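Local coordinates for DNA ligase (Aquifex aeolicus, PDB 3QWU), which probably acts as an ATP-dependent ligase of the RNA ligase family, holding adenosine in its nucleotide pocket and calcium at a nearby metal site, at residues T307-K312 with E338-Y343; I317-L322 with L346-V351. One frame throughout, in Å; residues are numbered along the deposited sequence.

Contact 1: residues T307-K312 with E338-Y343; sequences TCKFRK and EKEGDY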
# COMPACT_ATOMS: atom_id res chain seq x y z
N THR A 307 23.84 11.93 -9.36
CA THR A 307 25.15 12.48 -9.72
C THR A 307 25.91 12.96 -8.50
O THR A 307 25.37 13.59 -7.64
CB THR A 307 25.05 13.62 -10.78
OG1 THR A 307 26.38 14.09 -11.12
CG2 THR A 307 24.24 14.81 -10.28
N CYS A 308 27.18 12.62 -8.39
CA CYS A 308 27.95 13.01 -7.20
C CYS A 308 29.44 13.01 -7.50
O CYS A 308 29.87 12.52 -8.53
CB CYS A 308 27.59 12.11 -6.03
SG CYS A 308 27.87 10.35 -6.36
N LYS A 309 30.22 13.63 -6.60
CA LYS A 309 31.67 13.96 -6.80
C LYS A 309 32.59 13.28 -5.80
O LYS A 309 32.29 13.27 -4.62
CB LYS A 309 31.85 15.43 -6.51
CG LYS A 309 32.09 16.30 -7.63
CD LYS A 309 31.87 17.76 -7.15
CE LYS A 309 33.15 18.39 -6.61
NZ LYS A 309 33.00 19.80 -6.15
N PHE A 310 33.73 12.79 -6.23
CA PHE A 310 34.68 12.21 -5.30
C PHE A 310 36.06 12.79 -5.46
O PHE A 310 36.44 13.17 -6.55
CB PHE A 310 34.84 10.71 -5.47
CG PHE A 310 33.60 9.94 -5.34
CD1 PHE A 310 32.62 10.04 -6.31
CD2 PHE A 310 33.44 9.05 -4.29
CE1 PHE A 310 31.45 9.29 -6.21
CE2 PHE A 310 32.29 8.27 -4.19
CZ PHE A 310 31.28 8.40 -5.13
N ARG A 311 36.81 12.81 -4.36
CA ARG A 311 38.25 13.10 -4.37
C ARG A 311 39.04 11.90 -4.91
O ARG A 311 40.03 12.09 -5.62
CB ARG A 311 38.71 13.47 -2.96
CG ARG A 311 37.85 14.59 -2.36
CD ARG A 311 38.44 15.20 -1.14
NE ARG A 311 39.46 16.18 -1.48
CZ ARG A 311 40.19 16.86 -0.59
NH1 ARG A 311 41.10 17.73 -1.03
NH2 ARG A 311 40.03 16.66 0.72
N LYS A 312 38.55 10.68 -4.64
CA LYS A 312 39.21 9.49 -5.10
C LYS A 312 38.32 8.66 -6.01
O LYS A 312 37.18 8.34 -5.64
CB LYS A 312 39.57 8.61 -3.92
CG LYS A 312 40.59 9.17 -2.97
CD LYS A 312 41.35 8.00 -2.29
CE LYS A 312 42.36 8.47 -1.21
NZ LYS A 312 43.03 7.29 -0.58
N GLU A 338 34.36 10.38 -14.68
CA GLU A 338 35.26 11.28 -15.38
C GLU A 338 35.94 12.28 -14.42
O GLU A 338 35.27 12.88 -13.57
CB GLU A 338 34.42 12.12 -16.34
CG GLU A 338 34.40 11.75 -17.79
CD GLU A 338 33.89 12.95 -18.61
OE1 GLU A 338 32.84 13.54 -18.23
OE2 GLU A 338 34.56 13.32 -19.59
N LYS A 339 37.24 12.51 -14.58
CA LYS A 339 37.85 13.65 -13.92
C LYS A 339 37.08 14.93 -14.24
O LYS A 339 36.58 15.11 -15.34
CB LYS A 339 39.29 13.83 -14.35
CG LYS A 339 40.10 14.63 -13.35
CD LYS A 339 40.53 13.75 -12.19
CE LYS A 339 41.31 14.54 -11.16
NZ LYS A 339 40.38 15.42 -10.45
N GLU A 340 36.95 15.80 -13.25
CA GLU A 340 36.23 17.05 -13.38
C GLU A 340 36.82 17.94 -12.30
O GLU A 340 36.59 17.71 -11.10
CB GLU A 340 34.73 16.80 -13.18
CG GLU A 340 33.82 18.01 -13.41
CD GLU A 340 32.41 17.80 -12.83
OE1 GLU A 340 32.18 18.24 -11.67
OE2 GLU A 340 31.56 17.18 -13.53
N GLY A 341 37.65 18.90 -12.71
CA GLY A 341 38.41 19.72 -11.78
C GLY A 341 39.36 18.79 -11.06
O GLY A 341 40.05 17.99 -11.73
N ASP A 342 39.39 18.90 -9.73
CA ASP A 342 40.13 17.97 -8.83
C ASP A 342 39.30 16.77 -8.31
O ASP A 342 39.77 16.02 -7.43
CB ASP A 342 40.66 18.71 -7.60
CG ASP A 342 41.92 19.48 -7.88
OD1 ASP A 342 42.70 19.05 -8.76
OD2 ASP A 342 42.14 20.51 -7.19
N TYR A 343 38.09 16.58 -8.85
CA TYR A 343 37.21 15.50 -8.40
C TYR A 343 36.87 14.58 -9.55
O TYR A 343 36.85 14.99 -10.71
CB TYR A 343 35.92 16.07 -7.83
CG TYR A 343 36.14 16.94 -6.63
CD1 TYR A 343 36.11 16.42 -5.34
CD2 TYR A 343 36.41 18.29 -6.78
CE1 TYR A 343 36.34 17.23 -4.22
CE2 TYR A 343 36.63 19.13 -5.64
CZ TYR A 343 36.59 18.59 -4.37
OH TYR A 343 36.83 19.39 -3.26
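Lys309 lies over one face of the Tyr343 ring, and this pair is a principal part of the contact between 307-312 and 338-343. The Lys309 chain bends at the third torsion (chi3 90°) and lays Lys309 CE over the ring, 3.5 Å from the Tyr343 centroid, as a CH-pi contact. Lys309 NZ follows over the same face in a cation-pi interaction, 4.0 Å from the Tyr343 ring centroid and 23° off the ring normal. Phe310 turns its own side chain away and offers its carbonyl instead: Phe310 O sits at the ring edge, near its plane, and comes within 3.1 Å of Tyr343 CA. At Arg311 the touching atom is a methylene, CG meeting Tyr343 CE1 at 3.6 Å, while the two side chains run alongside and point the same way, guanidinium and ring planes 35° apart. The tyrosine comes straight out of a type II' beta turn, Glu340 to Tyr343, closed by Tyr343 N bonding to Glu340 O (2.9 Å). A leucine at Tyr343 would probably leave the Lys309 ammonium without its aromatic face and Asp114 without the hydroxyl it bonds. The turn joins strands 330-340 and 343-352 as a beta hairpin, with 303-310 on the far side of 343-352. Phe310 packs on helix 313-325, while helix 106-115 receives the Tyr343 hydroxyl through Asp114 and the Arg311 amide through Asp110.

Contact 2: residues I317-L322 with L346-V351; sequences IALLEL and LEFDKV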
# COMPACT_ATOMS: atom_id res chain seq x y z
N ILE A 317 34.05 3.91 -7.33
CA ILE A 317 33.87 2.50 -7.70
C ILE A 317 33.33 1.75 -6.49
O ILE A 317 32.38 1.01 -6.62
CB ILE A 317 35.17 1.82 -8.23
CG1 ILE A 317 35.50 2.33 -9.65
CG2 ILE A 317 35.05 0.26 -8.24
CD1 ILE A 317 34.67 1.71 -10.79
N ALA A 318 33.91 1.99 -5.31
CA ALA A 318 33.44 1.36 -4.08
C ALA A 318 31.98 1.71 -3.80
O ALA A 318 31.20 0.85 -3.31
CB ALA A 318 34.32 1.73 -2.89
N LEU A 319 31.58 2.95 -4.12
CA LEU A 319 30.18 3.32 -3.92
C LEU A 319 29.24 2.53 -4.83
O LEU A 319 28.24 2.03 -4.34
CB LEU A 319 29.94 4.83 -4.08
CG LEU A 319 28.42 5.09 -4.02
CD1 LEU A 319 27.94 5.13 -2.54
CD2 LEU A 319 28.03 6.32 -4.75
N LEU A 320 29.52 2.45 -6.14
CA LEU A 320 28.75 1.58 -7.06
C LEU A 320 28.61 0.18 -6.52
O LEU A 320 27.51 -0.39 -6.55
CB LEU A 320 29.40 1.45 -8.45
CG LEU A 320 29.38 2.73 -9.30
CD1 LEU A 320 30.18 2.55 -10.55
CD2 LEU A 320 27.97 3.21 -9.64
N GLU A 321 29.72 -0.39 -6.06
CA GLU A 321 29.70 -1.78 -5.58
C GLU A 321 28.86 -1.87 -4.29
O GLU A 321 28.09 -2.84 -4.11
CB GLU A 321 31.13 -2.33 -5.43
CG GLU A 321 31.86 -2.47 -6.82
CD GLU A 321 33.28 -3.07 -6.77
OE1 GLU A 321 33.95 -3.05 -5.71
OE2 GLU A 321 33.75 -3.55 -7.84
N LEU A 322 28.95 -0.87 -3.42
CA LEU A 322 28.04 -0.86 -2.26
C LEU A 322 26.55 -0.86 -2.68
O LEU A 322 25.75 -1.68 -2.21
CB LEU A 322 28.34 0.29 -1.30
CG LEU A 322 27.40 0.24 -0.08
CD1 LEU A 322 27.56 -1.15 0.61
CD2 LEU A 322 27.57 1.43 0.89
N LEU A 346 30.77 11.26 -10.71
CA LEU A 346 30.02 10.03 -10.95
C LEU A 346 28.56 10.33 -11.27
O LEU A 346 27.91 11.12 -10.58
CB LEU A 346 30.07 9.09 -9.77
CG LEU A 346 29.31 7.76 -9.94
CD1 LEU A 346 29.95 6.87 -11.02
CD2 LEU A 346 29.31 7.07 -8.60
N GLU A 347 28.06 9.69 -12.32
CA GLU A 347 26.63 9.73 -12.63
C GLU A 347 26.19 8.30 -12.78
O GLU A 347 26.86 7.53 -13.44
CB GLU A 347 26.34 10.44 -13.97
CG GLU A 347 26.64 11.92 -14.03
CD GLU A 347 26.10 12.57 -15.30
OE1 GLU A 347 25.20 12.01 -15.96
OE2 GLU A 347 26.58 13.68 -15.62
N PHE A 348 25.06 7.94 -12.20
CA PHE A 348 24.60 6.57 -12.35
C PHE A 348 23.09 6.46 -12.25
O PHE A 348 22.41 7.35 -11.72
CB PHE A 348 25.30 5.64 -11.34
CG PHE A 348 24.88 5.84 -9.92
CD1 PHE A 348 25.54 6.75 -9.10
CD2 PHE A 348 23.83 5.09 -9.37
CE1 PHE A 348 25.14 6.93 -7.76
CE2 PHE A 348 23.43 5.27 -8.04
CZ PHE A 348 24.07 6.20 -7.24
N ASP A 349 22.59 5.33 -12.77
CA ASP A 349 21.19 5.06 -12.80
C ASP A 349 20.79 3.96 -11.80
O ASP A 349 21.50 2.96 -11.66
CB ASP A 349 20.83 4.65 -14.23
CG ASP A 349 20.91 5.83 -15.23
OD1 ASP A 349 20.94 7.03 -14.80
OD2 ASP A 349 20.89 5.55 -16.46
N LYS A 350 19.70 4.19 -11.06
CA LYS A 350 18.98 3.09 -10.42
C LYS A 350 17.80 2.78 -11.37
O LYS A 350 16.92 3.62 -11.58
CB LYS A 350 18.49 3.45 -8.99
CG LYS A 350 19.61 3.62 -7.93
CD LYS A 350 19.15 4.25 -6.56
CE LYS A 350 20.34 5.03 -5.89
NZ LYS A 350 20.25 5.26 -4.42
N VAL A 351 17.85 1.61 -12.00
CA VAL A 351 16.82 1.12 -12.92
C VAL A 351 15.90 0.23 -12.11
O VAL A 351 16.37 -0.78 -11.56
CB VAL A 351 17.45 0.24 -14.09
CG1 VAL A 351 16.37 -0.37 -14.99
CG2 VAL A 351 18.50 1.05 -14.93
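Leu319 and Leu320, consecutive residues of helix 313-325, meet Leu346 and Phe348 of strand 343-352 through apolar contacts alone. Among the methyl-to-methyl contacts, Leu319 CD2 touches Leu346 CD2 at 4.1 Å, the two side chains crossing at a slant. Leu320 CD2 reaches the same Leu346 methyl, CD2, at 4.2 Å, and Leu346 CD2 is thus shared by both helix leucines. Leu346 carries its CG anti to the backbone N (chi1 -180°), which extends the branch toward the helix.

This is helix-on-sheet packing within the C-terminal region, whose sequence family belongs to the OB clan: one helix runs over a face of the antiparallel sheet 303-310, 343-352, 330-340. The short segments of helix and strand lie nearly parallel, with axes 10.5 Å apart and 16° between their directions. As in any beta strand, side chains alternate: Leu346 and Phe348 point toward the helix, whereas Glu347 between them points away and forms a salt bridge with Arg336.

The contacts with the aromatic residue come in at an angle to its ring. Leu320 CD2 lies 4.0 Å from Phe348 CB, its side chain sliding past that of Phe348 in the opposite direction; Leu319 CD2 approaches Phe348 CE1 at 4.2 Å. Phe348 also meets the ring of Phe306 on the adjoining strand, and Val332 from strand 330-340 touches both Leu320 and Phe348.

Both contacts reach the same three-stranded antiparallel sheet of the C-terminal region, their centres 14 Å apart. Along the chain their segments alternate: strand 303-310 leads into helix 313-325, then come strand 330-340 and, after a tight turn, strand 343-352. Contact 1 lies at the surface around the hairpin end, contact 2 in the buried layer between helix and sheet. They touch directly, through a probable hydrogen bond from Leu346 N to Cys308 O and through Phe310 packing on Leu346. Contact 1 thus brings the end of strand 303-310 to the hairpin turn and contact 2 joins the helix to the sheet face, both away from the adenosine and calcium sites.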